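Local structure of Lmo1340 protein (4NLM) at residues W184-N194 with L205-K216; L218-F226 with V232-S240. The protein is a predicted surface lipoprotein of Listeria monocytogenes whose function is unknown and whose chain contains a YqgU-like six-bladed beta-propeller domain. All coordinates share one frame; numbering follows the deposited sequence.

Interaction 1: W184-N194 with L205-K216; sequences WYGDNLVISNN and LYLQDIRDSATK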
loop_
_atom_site.group_PDB
_atom_site.type_symbol
_atom_site.label_atom_id
_atom_site.label_comp_id
_atom_site.label_asym_id
_atom_site.label_seq_id
_atom_site.Cartn_x
_atom_site.Cartn_y
_atom_site.Cartn_z
ATOM N N TRP A 184 3.946 2.344 11.210
ATOM C CA TRP A 184 4.123 1.600 12.437
ATOM C C TRP A 184 5.473 0.878 12.370
ATOM O O TRP A 184 5.971 0.504 11.291
ATOM C CB TRP A 184 3.062 0.542 12.583
ATOM C CG TRP A 184 1.723 1.013 12.910
ATOM C CD1 TRP A 184 0.657 1.060 12.100
ATOM C CD2 TRP A 184 1.274 1.427 14.196
ATOM N NE1 TRP A 184 -0.454 1.506 12.783
ATOM C CE2 TRP A 184 -0.088 1.753 14.077
ATOM C CE3 TRP A 184 1.897 1.566 15.442
ATOM C CZ2 TRP A 184 -0.851 2.153 15.161
ATOM C CZ3 TRP A 184 1.151 2.014 16.505
ATOM C CH2 TRP A 184 -0.220 2.307 16.362
ATOM N N TYR A 185 6.039 0.634 13.532
ATOM C CA TYR A 185 7.257 -0.158 13.623
ATOM C C TYR A 185 7.117 -1.294 14.640
ATOM O O TYR A 185 7.940 -2.183 14.675
ATOM C CB TYR A 185 8.486 0.718 13.860
ATOM C CG TYR A 185 9.790 -0.042 13.698
ATOM C CD1 TYR A 185 10.173 -0.562 12.451
ATOM C CD2 TYR A 185 10.631 -0.233 14.767
ATOM C CE1 TYR A 185 11.367 -1.259 12.299
ATOM C CE2 TYR A 185 11.816 -0.931 14.631
ATOM C CZ TYR A 185 12.174 -1.441 13.405
ATOM O OH TYR A 185 13.360 -2.133 13.302
ATOM N N GLY A 186 6.032 -1.304 15.399
ATOM C CA GLY A 186 5.758 -2.328 16.398
ATOM C C GLY A 186 4.414 -2.034 17.067
ATOM O O GLY A 186 3.668 -1.143 16.642
ATOM N N ASP A 187 4.147 -2.755 18.153
ATOM C CA ASP A 187 2.905 -2.615 18.897
ATOM C C ASP A 187 2.631 -1.145 19.248
ATOM O O ASP A 187 1.524 -0.652 19.015
ATOM C CB ASP A 187 2.995 -3.478 20.161
ATOM C CG ASP A 187 1.705 -3.510 20.985
ATOM O OD1 ASP A 187 0.600 -3.297 20.444
ATOM O OD2 ASP A 187 1.807 -3.797 22.201
ATOM N N ASN A 188 3.650 -0.453 19.760
ATOM C CA ASN A 188 3.502 0.946 20.212
ATOM C C ASN A 188 4.532 1.916 19.657
ATOM O O ASN A 188 4.721 2.990 20.201
ATOM C CB ASN A 188 3.585 1.019 21.747
ATOM C CG ASN A 188 2.379 0.408 22.449
ATOM O OD1 ASN A 188 1.236 0.797 22.197
ATOM N ND2 ASN A 188 2.626 -0.557 23.318
ATOM N N LEU A 189 5.197 1.545 18.581
ATOM C CA LEU A 189 6.259 2.350 18.007
ATOM C C LEU A 189 5.905 2.834 16.614
ATOM O O LEU A 189 5.308 2.093 15.821
ATOM C CB LEU A 189 7.558 1.556 17.885
ATOM C CG LEU A 189 8.210 1.115 19.182
ATOM C CD1 LEU A 189 9.392 0.193 18.930
ATOM C CD2 LEU A 189 8.642 2.297 20.041
ATOM N N VAL A 190 6.272 4.074 16.310
ATOM C CA VAL A 190 6.043 4.637 14.979
ATOM C C VAL A 190 7.324 5.304 14.526
ATOM O O VAL A 190 8.100 5.802 15.337
ATOM C CB VAL A 190 4.884 5.668 14.967
ATOM C CG1 VAL A 190 5.201 6.875 15.837
ATOM C CG2 VAL A 190 4.595 6.141 13.555
ATOM N N ILE A 191 7.586 5.208 13.233
ATOM C CA ILE A 191 8.686 5.900 12.605
ATOM C C ILE A 191 8.055 7.013 11.749
ATOM O O ILE A 191 7.005 6.818 11.123
ATOM C CB ILE A 191 9.521 4.965 11.697
ATOM C CG1 ILE A 191 10.284 3.913 12.498
ATOM C CG2 ILE A 191 10.534 5.745 10.866
ATOM C CD1 ILE A 191 10.933 2.835 11.655
ATOM N N SER A 192 8.700 8.160 11.780
ATOM C CA SER A 192 8.250 9.282 10.963
ATOM C C SER A 192 9.422 9.905 10.231
ATOM O O SER A 192 10.555 9.866 10.729
ATOM C CB SER A 192 7.543 10.338 11.829
ATOM O OG SER A 192 8.397 10.878 12.826
ATOM N N ASN A 193 9.145 10.467 9.056
ATOM C CA ASN A 193 10.156 11.175 8.300
ATOM C C ASN A 193 9.842 12.639 8.482
ATOM O O ASN A 193 8.874 13.139 7.931
ATOM C CB ASN A 193 10.119 10.803 6.818
ATOM C CG ASN A 193 11.302 11.365 6.040
ATOM O OD1 ASN A 193 12.165 12.019 6.593
ATOM N ND2 ASN A 193 11.354 11.071 4.754
ATOM N N ASN A 194 10.673 13.319 9.262
ATOM C CA ASN A 194 10.429 14.697 9.636
ATOM C C ASN A 194 11.215 15.634 8.734
ATOM O O ASN A 194 12.448 15.652 8.740
ATOM C CB ASN A 194 10.789 14.920 11.111
ATOM C CG ASN A 194 9.906 14.123 12.083
ATOM O OD1 ASN A 194 9.145 13.235 11.688
ATOM N ND2 ASN A 194 10.034 14.424 13.365
ATOM N N LEU A 205 14.589 10.471 9.716
ATOM C CA LEU A 205 13.692 9.471 10.288
ATOM C C LEU A 205 13.872 9.359 11.784
ATOM O O LEU A 205 14.989 9.192 12.247
ATOM C CB LEU A 205 13.953 8.105 9.695
ATOM C CG LEU A 205 13.865 7.926 8.204
ATOM C CD1 LEU A 205 13.933 6.450 7.888
ATOM C CD2 LEU A 205 12.545 8.503 7.729
ATOM N N TYR A 206 12.748 9.428 12.498
ATOM C CA TYR A 206 12.694 9.340 13.939
ATOM C C TYR A 206 11.822 8.176 14.369
ATOM O O TYR A 206 10.824 7.862 13.740
ATOM C CB TYR A 206 12.104 10.629 14.524
ATOM C CG TYR A 206 13.059 11.778 14.488
ATOM C CD1 TYR A 206 13.163 12.571 13.372
ATOM C CD2 TYR A 206 13.849 12.083 15.585
ATOM C CE1 TYR A 206 14.038 13.635 13.323
ATOM C CE2 TYR A 206 14.733 13.149 15.548
ATOM C CZ TYR A 206 14.828 13.913 14.406
ATOM O OH TYR A 206 15.692 14.981 14.348
ATOM N N LEU A 207 12.218 7.548 15.476
ATOM C CA LEU A 207 11.464 6.472 16.114
ATOM C C LEU A 207 10.897 7.026 17.425
ATOM O O LEU A 207 11.586 7.750 18.148
ATOM C CB LEU A 207 12.369 5.300 16.477
ATOM C CG LEU A 207 11.709 4.065 17.095
ATOM C CD1 LEU A 207 10.725 3.420 16.128
ATOM C CD2 LEU A 207 12.764 3.041 17.505
ATOM N N GLN A 208 9.654 6.697 17.726
ATOM C CA GLN A 208 9.041 7.132 18.984
ATOM C C GLN A 208 7.965 6.175 19.407
ATOM O O GLN A 208 7.360 5.477 18.609
ATOM C CB GLN A 208 8.402 8.507 18.820
ATOM C CG GLN A 208 7.526 8.625 17.578
ATOM C CD GLN A 208 8.082 9.583 16.520
ATOM O OE1 GLN A 208 8.248 10.780 16.821
ATOM N NE2 GLN A 208 8.328 9.093 15.271
ATOM N N ASP A 209 7.746 6.127 20.712
ATOM C CA ASP A 209 6.643 5.379 21.275
ATOM C C ASP A 209 5.418 6.291 21.207
ATOM O O ASP A 209 5.477 7.441 21.616
ATOM C CB ASP A 209 6.971 4.982 22.711
ATOM C CG ASP A 209 5.966 4.009 23.300
ATOM O OD1 ASP A 209 4.762 4.325 23.322
ATOM O OD2 ASP A 209 6.392 2.913 23.719
ATOM N N ILE A 210 4.308 5.771 20.713
ATOM C CA ILE A 210 3.086 6.583 20.488
ATOM C C ILE A 210 2.425 7.126 21.736
ATOM O O ILE A 210 1.538 7.992 21.686
ATOM C CB ILE A 210 2.004 5.809 19.713
ATOM C CG1 ILE A 210 1.506 4.595 20.497
ATOM C CG2 ILE A 210 2.511 5.418 18.343
ATOM C CD1 ILE A 210 0.332 3.889 19.854
ATOM N N ARG A 211 2.844 6.606 22.869
ATOM C CA ARG A 211 2.293 7.014 24.138
ATOM C C ARG A 211 3.025 8.214 24.724
ATOM O O ARG A 211 2.463 8.930 25.565
ATOM C CB ARG A 211 2.399 5.827 25.083
ATOM C CG ARG A 211 1.488 4.673 24.686
ATOM C CD ARG A 211 1.753 3.449 25.537
ATOM N NE ARG A 211 3.078 2.898 25.284
ATOM C CZ ARG A 211 3.636 1.876 25.929
ATOM N NH1 ARG A 211 4.851 1.480 25.567
ATOM N NH2 ARG A 211 3.007 1.249 26.922
ATOM N N ASP A 212 4.275 8.427 24.311
ATOM C CA ASP A 212 5.097 9.503 24.862
ATOM C C ASP A 212 6.082 10.090 23.862
ATOM O O ASP A 212 7.109 9.472 23.546
ATOM C CB ASP A 212 5.880 8.964 26.062
ATOM C CG ASP A 212 6.776 10.012 26.700
ATOM O OD1 ASP A 212 6.587 11.214 26.416
ATOM O OD2 ASP A 212 7.664 9.634 27.494
ATOM N N SER A 213 5.799 11.303 23.392
ATOM C CA SER A 213 6.661 11.940 22.395
ATOM C C SER A 213 8.061 12.265 22.923
ATOM O O SER A 213 8.968 12.510 22.141
ATOM C CB SER A 213 6.005 13.199 21.826
ATOM O OG SER A 213 5.697 14.121 22.854
ATOM N N ALA A 214 8.250 12.261 24.238
ATOM C CA ALA A 214 9.586 12.491 24.783
ATOM C C ALA A 214 10.553 11.374 24.352
ATOM O O ALA A 214 11.772 11.543 24.395
ATOM C CB ALA A 214 9.530 12.603 26.300
ATOM N N THR A 215 10.007 10.236 23.926
ATOM C CA THR A 215 10.824 9.097 23.486
ATOM C C THR A 215 11.414 9.261 22.077
ATOM O O THR A 215 12.192 8.416 21.651
ATOM C CB THR A 215 10.015 7.777 23.480
ATOM O OG1 THR A 215 8.953 7.876 22.523
ATOM C CG2 THR A 215 9.433 7.473 24.839
ATOM N N LYS A 216 11.051 10.335 21.380
ATOM C CA LYS A 216 11.526 10.594 19.989
ATOM C C LYS A 216 13.060 10.520 19.847
ATOM O O LYS A 216 13.797 11.178 20.612
ATOM C CB LYS A 216 11.012 11.973 19.583
ATOM C CG LYS A 216 11.604 12.568 18.330
ATOM C CD LYS A 216 11.259 14.049 18.299
ATOM C CE LYS A 216 12.004 14.781 17.203
ATOM N NZ LYS A 216 11.468 14.416 15.875
#
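Q208 reaches across to the neighbouring strand with both its backbone and its side chain. Its backbone N and O pair with V190 O and N, while its amide nitrogen NE2 donates to S192 OG (3.0 Å) and, less closely, to V190 O (3.3 Å). V190 O therefore takes two donors: Q208 N comes in nearly end-on, and Q208 NE2 from above the carbonyl plane, off the lone pairs. CG of Q208 lies between its backbone N and carbonyl carbon (chi1 48°), and a bend at chi2 turns the amide toward S192. S192 and Y206 exchange a second pair of backbone bonds, and I210 N closes the end of the pairing on N188 O (2.9 Å).

The D209 carboxylate serves R211, while D209 N donates to T215 OG1. D209 OD1 accepts from R211 NE and, through the anti lone pair, from R211 N, an Asx turn; R211 NH1 meets D209 OD2 at 2.8 Å. The guanidinium, held side-on, is stacked under the N188 amide, whose ND2 sits 3.7 Å above its plane. On the face carrying I191 and L207, I191 CG1 touches L207 CD1 (3.7 Å), and N193 turns its ND2 to I223 O. This is an antiparallel beta hairpin, 189-194 with 203-209, forming the middle of a four-stranded propeller blade.

Interaction 2: L218-F226 with V232-S240; sequences LIVANIMQF and VLLTIEKNS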
loop_
_atom_site.group_PDB
_atom_site.type_symbol
_atom_site.label_atom_id
_atom_site.label_comp_id
_atom_site.label_asym_id
_atom_site.label_seq_id
_atom_site.Cartn_x
_atom_site.Cartn_y
_atom_site.Cartn_z
ATOM N N LEU A 218 16.359 10.101 16.721
ATOM C CA LEU A 218 16.848 10.039 15.341
ATOM C C LEU A 218 17.437 8.667 15.041
ATOM O O LEU A 218 18.353 8.218 15.739
ATOM C CB LEU A 218 17.945 11.080 15.133
ATOM C CG LEU A 218 18.691 10.964 13.799
ATOM C CD1 LEU A 218 17.782 11.422 12.687
ATOM C CD2 LEU A 218 19.974 11.778 13.814
ATOM N N ILE A 219 16.932 7.998 14.006
ATOM C CA ILE A 219 17.443 6.684 13.641
ATOM C C ILE A 219 18.140 6.666 12.272
ATOM O O ILE A 219 19.083 5.914 12.084
ATOM C CB ILE A 219 16.378 5.572 13.770
ATOM C CG1 ILE A 219 15.126 5.910 12.967
ATOM C CG2 ILE A 219 16.027 5.339 15.245
ATOM C CD1 ILE A 219 14.190 4.743 12.748
ATOM N N VAL A 220 17.713 7.498 11.326
ATOM C CA VAL A 220 18.342 7.532 10.001
ATOM C C VAL A 220 18.233 8.945 9.432
ATOM O O VAL A 220 17.148 9.469 9.295
ATOM C CB VAL A 220 17.683 6.540 9.003
ATOM C CG1 VAL A 220 18.511 6.450 7.744
ATOM C CG2 VAL A 220 17.532 5.152 9.608
ATOM N N ALA A 221 19.359 9.536 9.062
ATOM C CA ALA A 221 19.367 10.876 8.553
ATOM C C ALA A 221 19.185 10.917 7.042
ATOM O O ALA A 221 19.553 10.006 6.323
ATOM C CB ALA A 221 20.693 11.538 8.907
ATOM N N ASN A 222 18.593 12.003 6.570
ATOM C CA ASN A 222 18.561 12.339 5.144
ATOM C C ASN A 222 17.946 11.282 4.234
ATOM O O ASN A 222 18.577 10.781 3.308
ATOM C CB ASN A 222 19.980 12.679 4.709
ATOM C CG ASN A 222 20.588 13.787 5.533
ATOM O OD1 ASN A 222 19.983 14.855 5.724
ATOM N ND2 ASN A 222 21.768 13.538 6.051
ATOM N N ILE A 223 16.670 11.028 4.466
ATOM C CA ILE A 223 15.897 10.049 3.733
ATOM C C ILE A 223 14.744 10.702 2.978
ATOM O O ILE A 223 14.081 11.609 3.488
ATOM C CB ILE A 223 15.350 9.000 4.715
ATOM C CG1 ILE A 223 16.517 8.244 5.371
ATOM C CG2 ILE A 223 14.384 8.048 4.032
ATOM C CD1 ILE A 223 17.516 7.651 4.414
HETATM N N MSE A 224 14.514 10.260 1.750
HETATM C CA MSE A 224 13.403 10.774 0.953
HETATM C C MSE A 224 12.099 10.035 1.172
HETATM O O MSE A 224 11.057 10.664 1.288
HETATM C CB MSE A 224 13.802 10.693 -0.531
HETATM C CG MSE A 224 12.715 11.151 -1.467
HETATM SE SE MSE A 224 13.249 10.747 -3.303
HETATM C CE MSE A 224 15.172 10.902 -3.207
ATOM N N GLN A 225 12.145 8.707 1.269
ATOM C CA GLN A 225 10.929 7.925 1.360
ATOM C C GLN A 225 11.302 6.682 2.165
ATOM O O GLN A 225 12.457 6.247 2.110
ATOM C CB GLN A 225 10.469 7.534 -0.058
ATOM C CG GLN A 225 9.104 6.872 -0.114
ATOM C CD GLN A 225 8.629 6.701 -1.539
ATOM O OE1 GLN A 225 8.837 7.584 -2.359
ATOM N NE2 GLN A 225 7.935 5.627 -1.814
ATOM N N PHE A 226 10.357 6.063 2.869
ATOM C CA PHE A 226 10.654 4.856 3.632
ATOM C C PHE A 226 9.408 4.010 3.677
ATOM O O PHE A 226 8.305 4.472 3.404
ATOM C CB PHE A 226 11.157 5.197 5.020
ATOM C CG PHE A 226 10.087 5.673 5.948
ATOM C CD1 PHE A 226 9.629 6.972 5.903
ATOM C CD2 PHE A 226 9.541 4.814 6.882
ATOM C CE1 PHE A 226 8.636 7.413 6.751
ATOM C CE2 PHE A 226 8.544 5.239 7.720
ATOM C CZ PHE A 226 8.086 6.538 7.652
ATOM N N VAL A 232 11.473 -5.352 8.225
ATOM C CA VAL A 232 12.494 -4.693 7.415
ATOM C C VAL A 232 12.100 -3.241 7.221
ATOM O O VAL A 232 10.965 -2.968 6.885
ATOM C CB VAL A 232 12.656 -5.370 6.049
ATOM C CG1 VAL A 232 13.644 -4.612 5.164
ATOM C CG2 VAL A 232 13.093 -6.808 6.247
ATOM N N LEU A 233 13.049 -2.343 7.453
ATOM C CA LEU A 233 12.891 -0.941 7.165
ATOM C C LEU A 233 13.605 -0.672 5.841
ATOM O O LEU A 233 14.818 -0.881 5.707
ATOM C CB LEU A 233 13.526 -0.067 8.243
ATOM C CG LEU A 233 13.699 1.416 7.950
ATOM C CD1 LEU A 233 12.345 2.083 7.721
ATOM C CD2 LEU A 233 14.449 2.170 9.036
ATOM N N LEU A 234 12.837 -0.222 4.865
ATOM C CA LEU A 234 13.324 0.215 3.559
ATOM C C LEU A 234 13.458 1.725 3.579
ATOM O O LEU A 234 12.543 2.416 4.033
ATOM C CB LEU A 234 12.316 -0.137 2.477
ATOM C CG LEU A 234 12.581 0.502 1.105
ATOM C CD1 LEU A 234 13.803 -0.140 0.459
ATOM C CD2 LEU A 234 11.345 0.439 0.209
ATOM N N THR A 235 14.601 2.227 3.157
ATOM C CA THR A 235 14.776 3.644 2.951
ATOM C C THR A 235 15.184 3.896 1.506
ATOM O O THR A 235 15.845 3.074 0.878
ATOM C CB THR A 235 15.778 4.308 3.901
ATOM O OG1 THR A 235 17.047 3.708 3.751
ATOM C CG2 THR A 235 15.336 4.184 5.361
ATOM N N ILE A 236 14.797 5.057 0.995
ATOM C CA ILE A 236 15.148 5.494 -0.358
ATOM C C ILE A 236 15.721 6.897 -0.235
ATOM O O ILE A 236 15.137 7.756 0.429
ATOM C CB ILE A 236 13.918 5.490 -1.286
ATOM C CG1 ILE A 236 13.261 4.107 -1.332
ATOM C CG2 ILE A 236 14.286 5.927 -2.695
ATOM C CD1 ILE A 236 11.963 4.042 -2.130
ATOM N N GLU A 237 16.834 7.145 -0.912
ATOM C CA GLU A 237 17.480 8.426 -0.887
ATOM C C GLU A 237 18.228 8.649 -2.204
ATOM O O GLU A 237 18.623 7.708 -2.859
ATOM C CB GLU A 237 18.441 8.546 0.305
ATOM C CG GLU A 237 19.666 7.661 0.187
ATOM C CD GLU A 237 20.420 7.522 1.492
ATOM O OE1 GLU A 237 21.315 8.345 1.771
ATOM O OE2 GLU A 237 20.131 6.548 2.213
ATOM N N LYS A 238 18.374 9.908 -2.604
ATOM C CA LYS A 238 19.181 10.212 -3.770
ATOM C C LYS A 238 20.610 9.840 -3.461
ATOM O O LYS A 238 21.035 9.894 -2.318
ATOM C CB LYS A 238 19.154 11.710 -4.110
ATOM C CG LYS A 238 17.847 12.220 -4.683
ATOM C CD LYS A 238 17.895 13.716 -4.968
ATOM C CE LYS A 238 19.103 14.118 -5.799
ATOM N NZ LYS A 238 19.140 15.586 -6.080
ATOM N N ASN A 239 21.331 9.428 -4.484
ATOM C CA ASN A 239 22.747 9.097 -4.358
ATOM C C ASN A 239 23.382 9.680 -5.617
ATOM O O ASN A 239 23.643 8.968 -6.575
ATOM C CB ASN A 239 22.920 7.598 -4.267
ATOM C CG ASN A 239 24.344 7.202 -4.150
ATOM O OD1 ASN A 239 25.208 8.031 -3.866
ATOM N ND2 ASN A 239 24.606 5.924 -4.355
ATOM N N SER A 240 23.643 10.978 -5.573
ATOM C CA SER A 240 23.920 11.798 -6.755
ATOM C C SER A 240 22.636 11.975 -7.532
ATOM O O SER A 240 21.640 11.320 -7.285
ATOM C CB SER A 240 24.996 11.266 -7.696
ATOM O OG SER A 240 24.503 10.272 -8.568
HETATM O O HOH W 1 21.393 8.883 4.701
HETATM O O HOH W 2 20.792 11.002 1.838
#
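Backbone hydrogen bonds join M224 and Q225 to I236. I236 O accepts from both M224 N (2.9 Å) and Q225 N (3.2 Å), and I236 N returns a bond to Q225 O. Two consecutive residues thus face one, a classic beta bulge at the start of strand 225-229. Beyond it F226 and T235 form a non-hydrogen-bonded antiparallel pair, with F226 CA close to L234 O.

Side-chain van der Waals contacts form the second group. I223 lays CD1 against T235 CB (3.8 Å), the two side chains crossing at about a right angle, and its CG2 rests near I236 O. CD1 also touches the carboxylate of E237 through OE2. Farther along, the packing is apolar: L233 CD1 meets the F226 ring obliquely at CD2 (4.0 Å), and L233 CD2 lies near V220 CG2. The selenomethionine M224, with CG anti to its backbone N (chi1 178°) and the chain bent at its last torsion, directs CE toward the K238 chain, though how closely the two approach is doubtful. The amine of K238 is engaged by D241.

Water-mediated bonds complete the contact. Two waters both donate to E237 OE1; one also donates to A221 O (2.7 Å), the other to N222 O. They carry the carboxylate across to the carbonyls of the turning chain.

Direct polar binding is thus confined to the main chain at the bulge, while side chains add mostly van der Waals contact. By donating to both sides, the waters probably ease the closeness of the E237 carboxylate to two electron-rich carbonyl oxygens.

Interactions 1 and 2 follow each other along the chain, their centres about 16 Å apart and on the same side of the chain's centre. Interaction 1 lies within the four-stranded antiparallel sheet 182-223. Strand 212-223 is one of the two outermost strands of that sheet, and interaction 2 starts on it before the chain turns a corner into hairpin 225-229/232-238 of the next sheet. The two meet directly where L205 pairs through its backbone with I219 and V220, while F226 packs on I191 and N193. Interaction 2 thus joins the edge of one sheet to the start of the next, consistent with successive blades of a propeller.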